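Local coordinates for F5/8 type C domain protein (Clostridium perfringens, PDB 7JRM) that probably recognises mucin glycans through a carbohydrate-binding module, as part of the multidomain O-glycopeptidase ZmpB, at residues Lys53-Tyr61 with Cys73-Asp81. Numbering follows the deposited sequence.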
# COMPACT_ATOMS: atom_id res chain seq x y z
N LYS A 53 -14.89 9.73 0.06
CA LYS A 53 -16.11 9.30 0.72
C LYS A 53 -17.16 8.96 -0.32
O LYS A 53 -17.39 9.74 -1.25
CB LYS A 53 -16.63 10.39 1.67
CG LYS A 53 -17.97 10.05 2.32
CD LYS A 53 -18.47 11.20 3.17
CE LYS A 53 -19.96 11.43 2.98
NZ LYS A 53 -20.77 10.32 3.54
N SER A 54 -17.80 7.81 -0.15
CA SER A 54 -18.87 7.39 -1.05
C SER A 54 -20.17 8.06 -0.65
O SER A 54 -20.53 8.08 0.53
CB SER A 54 -19.02 5.87 -1.03
OG SER A 54 -20.05 5.45 -1.90
N GLY A 55 -20.88 8.60 -1.63
CA GLY A 55 -22.14 9.25 -1.36
C GLY A 55 -22.60 10.05 -2.56
O GLY A 55 -21.96 10.07 -3.62
N ILE A 56 -23.74 10.72 -2.37
CA ILE A 56 -24.33 11.59 -3.38
C ILE A 56 -24.32 13.01 -2.83
O ILE A 56 -25.07 13.32 -1.90
CB ILE A 56 -25.75 11.15 -3.76
CG1 ILE A 56 -25.75 9.69 -4.22
CG2 ILE A 56 -26.32 12.06 -4.84
CD1 ILE A 56 -27.11 9.04 -4.18
N PHE A 57 -23.46 13.86 -3.39
CA PHE A 57 -23.23 15.20 -2.88
C PHE A 57 -23.84 16.24 -3.81
O PHE A 57 -23.91 16.04 -5.03
CB PHE A 57 -21.73 15.46 -2.72
CG PHE A 57 -20.98 14.35 -2.06
CD1 PHE A 57 -20.89 14.28 -0.68
CD2 PHE A 57 -20.37 13.36 -2.81
CE1 PHE A 57 -20.21 13.25 -0.06
CE2 PHE A 57 -19.68 12.33 -2.20
CZ PHE A 57 -19.60 12.27 -0.82
N THR A 58 -24.28 17.35 -3.23
CA THR A 58 -24.90 18.44 -3.96
C THR A 58 -23.93 19.61 -4.04
O THR A 58 -23.32 19.98 -3.03
CB THR A 58 -26.20 18.89 -3.28
OG1 THR A 58 -27.12 17.79 -3.24
CG2 THR A 58 -26.83 20.05 -4.03
N VAL A 59 -23.78 20.18 -5.23
CA VAL A 59 -22.91 21.32 -5.46
C VAL A 59 -23.70 22.39 -6.20
O VAL A 59 -24.40 22.09 -7.17
CB VAL A 59 -21.64 20.94 -6.26
CG1 VAL A 59 -20.67 22.11 -6.29
CG2 VAL A 59 -20.98 19.71 -5.67
N VAL A 60 -23.59 23.64 -5.74
CA VAL A 60 -24.24 24.78 -6.37
C VAL A 60 -23.17 25.66 -7.00
O VAL A 60 -22.11 25.90 -6.40
CB VAL A 60 -25.08 25.58 -5.35
CG1 VAL A 60 -25.91 26.65 -6.06
CG2 VAL A 60 -25.98 24.64 -4.56
N TYR A 61 -23.44 26.15 -8.21
CA TYR A 61 -22.49 26.93 -8.98
C TYR A 61 -23.08 28.30 -9.30
O TYR A 61 -24.26 28.41 -9.64
CB TYR A 61 -22.11 26.21 -10.28
CG TYR A 61 -21.58 24.81 -10.07
CD1 TYR A 61 -22.44 23.73 -9.88
CD2 TYR A 61 -20.21 24.56 -10.07
CE1 TYR A 61 -21.95 22.46 -9.69
CE2 TYR A 61 -19.72 23.28 -9.88
CZ TYR A 61 -20.59 22.23 -9.69
OH TYR A 61 -20.11 20.96 -9.50
N CYS A 73 -26.97 27.50 -10.63
CA CYS A 73 -27.44 26.18 -11.03
C CYS A 73 -26.92 25.17 -10.02
O CYS A 73 -25.95 25.42 -9.30
CB CYS A 73 -26.98 25.82 -12.45
SG CYS A 73 -25.33 25.11 -12.55
N SER A 74 -27.57 24.01 -9.98
CA SER A 74 -27.24 22.98 -9.01
C SER A 74 -27.22 21.62 -9.69
O SER A 74 -28.00 21.36 -10.62
CB SER A 74 -28.22 22.96 -7.83
OG SER A 74 -28.10 21.77 -7.08
N ARG A 75 -26.33 20.75 -9.22
CA ARG A 75 -26.23 19.39 -9.73
C ARG A 75 -25.64 18.51 -8.64
O ARG A 75 -24.95 18.98 -7.74
CB ARG A 75 -25.39 19.32 -11.02
CG ARG A 75 -23.97 19.84 -10.87
CD ARG A 75 -22.98 18.70 -10.66
NE ARG A 75 -21.60 19.12 -10.89
CZ ARG A 75 -20.97 19.01 -12.05
NH1 ARG A 75 -21.59 18.50 -13.10
NH2 ARG A 75 -19.71 19.41 -12.16
N THR A 76 -25.91 17.21 -8.75
CA THR A 76 -25.42 16.23 -7.78
C THR A 76 -24.28 15.43 -8.38
O THR A 76 -24.22 15.18 -9.58
CB THR A 76 -26.55 15.29 -7.34
OG1 THR A 76 -27.04 14.57 -8.48
CG2 THR A 76 -27.69 16.08 -6.71
N ILE A 77 -23.35 15.02 -7.51
CA ILE A 77 -22.20 14.21 -7.89
C ILE A 77 -22.16 12.99 -6.98
O ILE A 77 -21.98 13.13 -5.76
CB ILE A 77 -20.88 15.00 -7.80
CG1 ILE A 77 -20.90 16.17 -8.78
CG2 ILE A 77 -19.70 14.08 -8.07
CD1 ILE A 77 -19.59 16.92 -8.85
N ALA A 78 -22.32 11.81 -7.56
CA ALA A 78 -22.35 10.56 -6.82
C ALA A 78 -21.01 9.84 -6.94
O ALA A 78 -20.43 9.77 -8.02
CB ALA A 78 -23.48 9.66 -7.31
N VAL A 79 -20.54 9.30 -5.82
CA VAL A 79 -19.31 8.51 -5.77
C VAL A 79 -19.72 7.09 -5.37
O VAL A 79 -20.07 6.85 -4.21
CB VAL A 79 -18.28 9.09 -4.79
CG1 VAL A 79 -17.04 8.21 -4.74
CG2 VAL A 79 -17.92 10.51 -5.19
N THR A 80 -19.67 6.17 -6.32
CA THR A 80 -20.22 4.83 -6.15
C THR A 80 -19.11 3.78 -6.26
O THR A 80 -17.96 4.08 -6.58
CB THR A 80 -21.31 4.55 -7.19
OG1 THR A 80 -20.74 4.57 -8.50
CG2 THR A 80 -22.40 5.61 -7.11
N ASP A 81 -19.49 2.53 -5.99
CA ASP A 81 -18.55 1.42 -6.03
C ASP A 81 -19.04 0.30 -6.94
O ASP A 81 -18.73 0.28 -8.13
CB ASP A 81 -18.30 0.88 -4.62
CG ASP A 81 -17.19 -0.16 -4.58
OD1 ASP A 81 -16.35 -0.17 -5.50
OD2 ASP A 81 -17.17 -0.97 -3.63
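Arg-75, a buried arginine, hydrogen-bonds across the hairpin to the hydroxyl of Tyr-61 on the same face of the sheet. Its NE donates to Tyr-61 OH at 2.7 Å, with the hydroxyl at the guanidinium edge but tilted from its plane. The tyrosine ring and the guanidinium stand nearly perpendicular, 83° apart, so this is no flat stack. Arg-75 CG lies against the ring at Tyr-61 CE1, 3.5 Å away. The arginine chain reaches this spot by a bend at chi2 (98°). Around the same pair, Tyr-61 OH bonds to Leu-24 O, while the guanidinium also bonds to the carbonyls of Leu-24, Lys-26 and Glu-12.

The two strands form an antiparallel hairpin at the centre of a four-stranded mixed sheet in the Ig-like domain. Strand 43-47 flanks one side and strand 14-16 the other. Paired backbone bonds join Phe-57 with Ile-77, Val-59 with Arg-75 and Tyr-61 with Cys-73. On the face of Arg-75 and Tyr-61, Cys-73 SG sits 4.1 Å from Tyr-61 CB and oblique to the ring. Further along, Val-79 CG2 meets the edge of the Phe-57 ring at CE2, 3.9 Å away. On the reverse face, Ile-56 CG1 packs on Ala-78 CB at 3.8 Å; both side chains also touch Ile-145 of the neighbouring sheet.

At the open end of the hairpin, chi1 of 180° sets Ser-54 OG beside its own carbonyl carbon, from where it donates to Val-79 O at 2.7 Å. That carbonyl also takes a longer, bent bond from Gly-55 N. Ser-54 OG has a further hydrogen bond with Ala-227 N. In the polar cluster, NE, NH1 and NH2 of Arg-75 all have oxygen acceptors, three of them main-chain carbonyls, which would probably stabilise the buried positive charge.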